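Side-chain contacts in lactaldehyde dehydrogenase (Escherichia coli, PDB 2IMP), which oxidises L-lactaldehyde to L-lactate, and glycolaldehyde to glycolate, with NAD+ in L-fucose and L-rhamnose degradation, working as a homotetramer: residues Ile24-Pro29 with Val34-Pro39; Asn28-Ala33 with Phe314-Glu319. All coordinates share one frame; numbering follows the deposited sequence.

Contact 1: residues Ile24-Pro29 with Val34-Pro39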
ATOM      1  N   ILE A  24      -6.292  20.305  43.297  1.00 29.29           N
ATOM      2  CA  ILE A  24      -7.030  19.055  43.280  1.00 26.24           C
ATOM      3  C   ILE A  24      -6.230  17.939  43.971  1.00 25.58           C
ATOM      4  O   ILE A  24      -5.077  17.687  43.616  1.00 23.43           O
ATOM      5  CB  ILE A  24      -7.347  18.615  41.833  1.00 25.72           C
ATOM      6  CG1 ILE A  24      -8.211  19.673  41.142  1.00 27.28           C
ATOM      7  CG2 ILE A  24      -8.062  17.274  41.842  1.00 23.46           C
ATOM      8  CD1 ILE A  24      -8.535  19.352  39.689  1.00 28.07           C
ATOM      9  N   ASP A  25      -6.830  17.302  44.968  1.00 25.60           N
ATOM     10  CA  ASP A  25      -6.136  16.234  45.667  1.00 26.07           C
ATOM     11  C   ASP A  25      -6.087  14.907  44.893  1.00 24.60           C
ATOM     12  O   ASP A  25      -7.095  14.460  44.355  1.00 23.92           O
ATOM     13  CB  ASP A  25      -6.785  15.947  47.031  1.00 28.64           C
ATOM     14  CG  ASP A  25      -6.566  17.059  48.042  1.00 30.47           C
ATOM     15  OD1 ASP A  25      -5.420  17.535  48.184  1.00 31.97           O
ATOM     16  OD2 ASP A  25      -7.547  17.445  48.709  1.00 33.64           O
ATOM     17  N   VAL A  26      -4.904  14.313  44.823  1.00 23.35           N
ATOM     18  CA  VAL A  26      -4.758  13.014  44.195  1.00 22.29           C
ATOM     19  C   VAL A  26      -4.676  11.941  45.299  1.00 24.09           C
ATOM     20  O   VAL A  26      -3.767  11.956  46.129  1.00 23.94           O
ATOM     21  CB  VAL A  26      -3.507  12.948  43.299  1.00 20.98           C
ATOM     22  CG1 VAL A  26      -3.376  11.561  42.694  1.00 18.97           C
ATOM     23  CG2 VAL A  26      -3.613  13.994  42.191  1.00 19.78           C
ATOM     24  N   VAL A  27      -5.648  11.041  45.304  1.00 24.54           N
ATOM     25  CA  VAL A  27      -5.738  10.019  46.327  1.00 26.74           C
ATOM     26  C   VAL A  27      -5.332   8.590  45.931  1.00 26.71           C
ATOM     27  O   VAL A  27      -5.456   8.194  44.774  1.00 29.27           O
ATOM     28  CB  VAL A  27      -7.189   9.959  46.863  1.00 27.33           C
ATOM     29  CG1 VAL A  27      -7.340   8.819  47.827  1.00 29.11           C
ATOM     30  CG2 VAL A  27      -7.554  11.274  47.531  1.00 27.26           C
ATOM     31  N   ASN A  28      -4.839   7.839  46.911  1.00 26.12           N
ATOM     32  CA  ASN A  28      -4.496   6.440  46.708  1.00 24.12           C
ATOM     33  C   ASN A  28      -5.780   5.599  46.856  1.00 24.58           C
ATOM     34  O   ASN A  28      -6.317   5.472  47.950  1.00 27.17           O
ATOM     35  CB  ASN A  28      -3.471   5.985  47.746  1.00 21.94           C
ATOM     36  CG  ASN A  28      -2.992   4.566  47.507  1.00 21.03           C
ATOM     37  OD1 ASN A  28      -3.772   3.686  47.138  1.00 19.39           O
ATOM     38  ND2 ASN A  28      -1.704   4.332  47.730  1.00 20.55           N
ATOM     39  N   PRO A  29      -6.278   5.025  45.756  1.00 24.15           N
ATOM     40  CA  PRO A  29      -7.502   4.220  45.787  1.00 23.68           C
ATOM     41  C   PRO A  29      -7.533   3.048  46.807  1.00 24.27           C
ATOM     42  O   PRO A  29      -8.603   2.546  47.154  1.00 21.71           O
ATOM     43  CB  PRO A  29      -7.628   3.749  44.344  1.00 22.41           C
ATOM     44  CG  PRO A  29      -6.197   3.568  43.949  1.00 22.63           C
ATOM     45  CD  PRO A  29      -5.561   4.831  44.483  1.00 22.69           C
ATOM     46  N   VAL A  34      -4.086  11.132  50.656  1.00 29.72           N
ATOM     47  CA  VAL A  34      -3.626  12.092  49.662  1.00 28.46           C
ATOM     48  C   VAL A  34      -2.127  11.935  49.322  1.00 28.46           C
ATOM     49  O   VAL A  34      -1.259  12.201  50.150  1.00 28.32           O
ATOM     50  CB  VAL A  34      -3.894  13.537  50.131  1.00 27.27           C
ATOM     51  CG1 VAL A  34      -3.427  14.530  49.074  1.00 28.25           C
ATOM     52  CG2 VAL A  34      -5.381  13.718  50.406  1.00 25.87           C
ATOM     53  N   ILE A  35      -1.846  11.500  48.101  1.00 27.34           N
ATOM     54  CA  ILE A  35      -0.474  11.279  47.675  1.00 26.54           C
ATOM     55  C   ILE A  35       0.172  12.469  46.930  1.00 25.61           C
ATOM     56  O   ILE A  35       1.395  12.585  46.848  1.00 26.39           O
ATOM     57  CB  ILE A  35      -0.406  10.013  46.807  1.00 26.53           C
ATOM     58  CG1 ILE A  35      -1.259  10.190  45.548  1.00 27.50           C
ATOM     59  CG2 ILE A  35      -0.926   8.823  47.608  1.00 25.09           C
ATOM     60  CD1 ILE A  35      -1.379   8.934  44.703  1.00 28.61           C
ATOM     61  N   SER A  36      -0.672  13.345  46.404  1.00 24.33           N
ATOM     62  CA  SER A  36      -0.202  14.517  45.691  1.00 22.99           C
ATOM     63  C   SER A  36      -1.325  15.493  45.362  1.00 21.65           C
ATOM     64  O   SER A  36      -2.500  15.191  45.561  1.00 22.23           O
ATOM     65  CB  SER A  36       0.498  14.111  44.389  1.00 24.05           C
ATOM     66  OG  SER A  36      -0.422  13.544  43.470  1.00 22.34           O
ATOM     67  N   ARG A  37      -0.941  16.661  44.868  1.00 21.19           N
ATOM     68  CA  ARG A  37      -1.891  17.682  44.485  1.00 22.55           C
ATOM     69  C   ARG A  37      -1.539  18.357  43.147  1.00 22.80           C
ATOM     70  O   ARG A  37      -0.373  18.638  42.865  1.00 22.41           O
ATOM     71  CB  ARG A  37      -2.000  18.747  45.583  1.00 26.78           C
ATOM     72  CG  ARG A  37      -2.805  18.305  46.808  1.00 31.47           C
ATOM     73  CD  ARG A  37      -3.113  19.486  47.723  1.00 34.70           C
ATOM     74  NE  ARG A  37      -1.977  19.842  48.567  1.00 39.27           N
ATOM     75  CZ  ARG A  37      -1.707  19.260  49.732  1.00 40.91           C
ATOM     76  NH1 ARG A  37      -2.495  18.299  50.195  1.00 40.99           N
ATOM     77  NH2 ARG A  37      -0.643  19.633  50.433  1.00 42.89           N
ATOM     78  N   ILE A  38      -2.553  18.586  42.323  1.00 21.34           N
ATOM     79  CA  ILE A  38      -2.332  19.238  41.047  1.00 20.72           C
ATOM     80  C   ILE A  38      -3.165  20.505  40.893  1.00 21.31           C
ATOM     81  O   ILE A  38      -4.232  20.638  41.494  1.00 20.81           O
ATOM     82  CB  ILE A  38      -2.658  18.306  39.853  1.00 19.38           C
ATOM     83  CG1 ILE A  38      -4.108  17.832  39.945  1.00 17.65           C
ATOM     84  CG2 ILE A  38      -1.688  17.139  39.825  1.00 18.87           C
ATOM     85  CD1 ILE A  38      -4.599  17.126  38.695  1.00 20.46           C
ATOM     86  N   PRO A  39      -2.678  21.452  40.092  1.00 21.03           N
ATOM     87  CA  PRO A  39      -3.444  22.678  39.917  1.00 22.42           C
ATOM     88  C   PRO A  39      -4.826  22.464  39.297  1.00 23.83           C
ATOM     89  O   PRO A  39      -5.013  21.598  38.439  1.00 23.69           O
ATOM     90  CB  PRO A  39      -2.536  23.536  39.033  1.00 22.06           C
ATOM     91  CG  PRO A  39      -1.637  22.553  38.363  1.00 23.65           C
ATOM     92  CD  PRO A  39      -1.367  21.551  39.437  1.00 22.42           C
TER

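Contact 2: residues Asn28-Ala33 with Phe314-Glu319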
ATOM      1  N   ASN A  28      -4.839   7.839  46.911  1.00 26.12           N
ATOM      2  CA  ASN A  28      -4.496   6.440  46.708  1.00 24.12           C
ATOM      3  C   ASN A  28      -5.780   5.599  46.856  1.00 24.58           C
ATOM      4  O   ASN A  28      -6.317   5.472  47.950  1.00 27.17           O
ATOM      5  CB  ASN A  28      -3.471   5.985  47.746  1.00 21.94           C
ATOM      6  CG  ASN A  28      -2.992   4.566  47.507  1.00 21.03           C
ATOM      7  OD1 ASN A  28      -3.772   3.686  47.138  1.00 19.39           O
ATOM      8  ND2 ASN A  28      -1.704   4.332  47.730  1.00 20.55           N
ATOM      9  N   PRO A  29      -6.278   5.025  45.756  1.00 24.15           N
ATOM     10  CA  PRO A  29      -7.502   4.220  45.787  1.00 23.68           C
ATOM     11  C   PRO A  29      -7.533   3.048  46.807  1.00 24.27           C
ATOM     12  O   PRO A  29      -8.603   2.546  47.154  1.00 21.71           O
ATOM     13  CB  PRO A  29      -7.628   3.749  44.344  1.00 22.41           C
ATOM     14  CG  PRO A  29      -6.197   3.568  43.949  1.00 22.63           C
ATOM     15  CD  PRO A  29      -5.561   4.831  44.483  1.00 22.69           C
ATOM     16  N   ALA A  30      -6.367   2.622  47.271  1.00 26.53           N
ATOM     17  CA  ALA A  30      -6.306   1.533  48.235  1.00 28.27           C
ATOM     18  C   ALA A  30      -6.461   1.991  49.706  1.00 29.08           C
ATOM     19  O   ALA A  30      -7.038   1.283  50.529  1.00 28.87           O
ATOM     20  CB  ALA A  30      -4.994   0.766  48.069  1.00 26.42           C
ATOM     21  N   THR A  31      -5.957   3.188  49.999  1.00 29.87           N
ATOM     22  CA  THR A  31      -5.990   3.738  51.349  1.00 30.85           C
ATOM     23  C   THR A  31      -6.741   5.080  51.508  1.00 32.78           C
ATOM     24  O   THR A  31      -6.947   5.553  52.628  1.00 32.44           O
ATOM     25  CB  THR A  31      -4.563   3.970  51.864  1.00 30.98           C
ATOM     26  OG1 THR A  31      -3.959   5.032  51.113  1.00 31.14           O
ATOM     27  CG2 THR A  31      -3.724   2.714  51.698  1.00 31.75           C
ATOM     28  N   GLU A  32      -7.134   5.675  50.388  1.00 32.88           N
ATOM     29  CA  GLU A  32      -7.820   6.957  50.406  1.00 33.57           C
ATOM     30  C   GLU A  32      -6.959   8.131  50.919  1.00 32.93           C
ATOM     31  O   GLU A  32      -7.467   9.220  51.176  1.00 34.77           O
ATOM     32  CB  GLU A  32      -9.104   6.863  51.225  1.00 35.57           C
ATOM     33  CG  GLU A  32     -10.240   6.195  50.482  1.00 38.40           C
ATOM     34  CD  GLU A  32     -11.463   6.015  51.347  1.00 41.53           C
ATOM     35  OE1 GLU A  32     -11.467   5.091  52.189  1.00 43.36           O
ATOM     36  OE2 GLU A  32     -12.416   6.805  51.194  1.00 44.41           O
ATOM     37  N   ALA A  33      -5.662   7.893  51.064  1.00 30.84           N
ATOM     38  CA  ALA A  33      -4.757   8.939  51.513  1.00 31.66           C
ATOM     39  C   ALA A  33      -4.274   9.848  50.359  1.00 31.48           C
ATOM     40  O   ALA A  33      -4.090   9.382  49.233  1.00 31.53           O
ATOM     41  CB  ALA A  33      -3.556   8.321  52.215  1.00 30.82           C
ATOM     42  N   PHE A 314      -8.075  -9.826  46.397  1.00 31.88           N
ATOM     43  CA  PHE A 314      -8.007  -8.386  46.222  1.00 31.55           C
ATOM     44  C   PHE A 314      -7.388  -7.668  47.431  1.00 31.51           C
ATOM     45  O   PHE A 314      -7.422  -8.187  48.549  1.00 32.91           O
ATOM     46  CB  PHE A 314      -9.400  -7.820  45.918  1.00 31.24           C
ATOM     47  CG  PHE A 314     -10.396  -8.001  47.030  1.00 30.86           C
ATOM     48  CD1 PHE A 314     -10.356  -7.192  48.161  1.00 31.68           C
ATOM     49  CD2 PHE A 314     -11.382  -8.979  46.941  1.00 30.96           C
ATOM     50  CE1 PHE A 314     -11.292  -7.346  49.184  1.00 32.24           C
ATOM     51  CE2 PHE A 314     -12.322  -9.142  47.957  1.00 29.69           C
ATOM     52  CZ  PHE A 314     -12.276  -8.327  49.081  1.00 29.84           C
ATOM     53  N   GLY A 315      -6.812  -6.495  47.195  1.00 30.70           N
ATOM     54  CA  GLY A 315      -6.201  -5.747  48.277  1.00 29.21           C
ATOM     55  C   GLY A 315      -5.257  -4.657  47.803  1.00 29.44           C
ATOM     56  O   GLY A 315      -5.206  -4.334  46.613  1.00 28.23           O
ATOM     57  N   ASN A 316      -4.515  -4.083  48.744  1.00 28.85           N
ATOM     58  CA  ASN A 316      -3.559  -3.023  48.450  1.00 29.30           C
ATOM     59  C   ASN A 316      -2.357  -3.503  47.587  1.00 29.69           C
ATOM     60  O   ASN A 316      -1.509  -4.262  48.060  1.00 29.22           O
ATOM     61  CB  ASN A 316      -3.040  -2.434  49.763  1.00 29.08           C
ATOM     62  CG  ASN A 316      -2.229  -1.178  49.558  1.00 28.97           C
ATOM     63  OD1 ASN A 316      -1.479  -1.062  48.591  1.00 32.98           O
ATOM     64  ND2 ASN A 316      -2.360  -0.232  50.480  1.00 27.70           N
ATOM     65  N   PRO A 317      -2.282  -3.050  46.323  1.00 29.40           N
ATOM     66  CA  PRO A 317      -1.211  -3.416  45.387  1.00 29.16           C
ATOM     67  C   PRO A 317       0.208  -3.158  45.941  1.00 28.49           C
ATOM     68  O   PRO A 317       1.130  -3.932  45.700  1.00 28.66           O
ATOM     69  CB  PRO A 317      -1.498  -2.540  44.167  1.00 28.33           C
ATOM     70  CG  PRO A 317      -2.958  -2.302  44.244  1.00 30.51           C
ATOM     71  CD  PRO A 317      -3.182  -2.059  45.713  1.00 29.90           C
ATOM     72  N   ALA A 318       0.362  -2.058  46.667  1.00 30.23           N
ATOM     73  CA  ALA A 318       1.653  -1.692  47.235  1.00 32.64           C
ATOM     74  C   ALA A 318       2.166  -2.634  48.349  1.00 33.80           C
ATOM     75  O   ALA A 318       3.373  -2.788  48.530  1.00 33.35           O
ATOM     76  CB  ALA A 318       1.595  -0.257  47.762  1.00 31.60           C
ATOM     77  N   GLU A 319       1.243  -3.260  49.071  1.00 35.45           N
ATOM     78  CA  GLU A 319       1.616  -4.147  50.165  1.00 37.70           C
ATOM     79  C   GLU A 319       1.497  -5.647  49.859  1.00 38.07           C
ATOM     80  O   GLU A 319       1.965  -6.488  50.626  1.00 38.92           O
ATOM     81  CB  GLU A 319       0.787  -3.813  51.403  1.00 39.39           C
ATOM     82  CG  GLU A 319       0.826  -2.342  51.760  1.00 44.57           C
ATOM     83  CD  GLU A 319       0.499  -2.084  53.210  1.00 48.59           C
ATOM     84  OE1 GLU A 319      -0.585  -2.512  53.667  1.00 50.86           O
ATOM     85  OE2 GLU A 319       1.330  -1.450  53.895  1.00 51.83           O
TER
HETATM   86  O   HOH W   1      -1.159   1.244  47.197  1.00 27.46           O

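Contact 1: residues Ile24-Pro29 with Val34-Pro39
V26 is the main bump, set into a hollow lined by I35 and S36. Its CB sits tight on S36 OG at 3.1 Å, CG2 leans on the same hydroxyl, and CG1, anti to the backbone N (chi1 178°), turns to I35 CG1 at 3.8 Å. I35 answers with a forked shape: CG1, standing between its own backbone N and carbonyl carbon (chi1 62°), passes close over V26 O, CD1 continues past V26 CG1, and CG2 rests on N28 CB at 3.8 Å. Farther along, I38 CG1 fits against I24 CB at 3.8 Å, while I38 CG2 only brushes V26 CG2. The two segments form an antiparallel beta hairpin, 23-27 with 34-39, interrupted by a classic beta bulge: I35 and S36 both face V26. V26 O accepts I35 N at 2.8 Å and S36 N weakly at 3.4 Å; V26 N closes the pair by donating to S36 O. I24 and I38 are joined by two backbone bonds. On the face bearing I24, V26, S36 and I38, S36 OG is also hydrogen-bonded to N183 OD1 of helix 183-195, and I38 comes within about 4 Å, side chain to side chain, of the NAD-binding E179. The reverse face carries D25, V27, V34 and R37. There D25 and R37 run side by side; OD1 of D25 presses on the aliphatic CG and CD of R37 and reaches R37 NH1 at the guanidinium edge in a long salt bridge of 3.6 Å, the carboxylate and guanidinium planes 76° apart. R37 NE bonds instead to Q6 OE1 of strand 5-11, the strand lying parallel to 34-39.

Contact 2: residues Asn28-Ala33 with Phe314-Glu319
The methyl of A30 lies over one face of the N316 amide, CB standing 3.7 Å from both CG and ND2. At the nitrogen end of the same group T31 CG2 comes to 3.5 Å from N316 ND2, the two side chains crossing at a slant. N316 CG points opposite its backbone N (chi1 -170°), a setting that carries OD1 forward along the chain to accept A318 N at 2.8 Å in a bent bond (130° at the hydrogen) and holds the amide flat against A30. P317 CD lies 4.1 Å from A30 CB. No direct hydrogen bond spans the contact; one water does, accepting from N28 ND2 at 3.2 Å and donating to N316 OD1 at 2.7 Å. With an alanine here instead of N316, A318 N and the water would probably lose their shared acceptor, and a gap would be likely to open beside A30 and T31. N28 is built alike, OD1 taking A30 N at 2.8 Å. The tip of the 23-27/34-39 hairpin and the loop between helices 298-310 and 331-346 are thus joined by two Asn-Pro-Ala segments, each an Asx turn, facing each other across a water.

Overall arrangement
Both contacts involve the 23-27/34-39 hairpin: contact 1 zips its strands together, contact 2 fastens its connecting loop to the loop 314-319 between helices 298-310 and 331-346. Their centres are 14 Å apart, and N28 and P29 belong to both; V27 CG1 also packs on the backbone of E32. Contact 1 buries 543 Å², contact 2 only 132 Å². Each is partly buried, and their centres lie about 21 and 22 Å from the centre of the chain. Main-chain hydrogen bonds and branched aliphatic side chains hold contact 1, where the side chain of I24 is about 8 Å from the bound NADH; contact 2 relies on amide-to-methyl packing and a water.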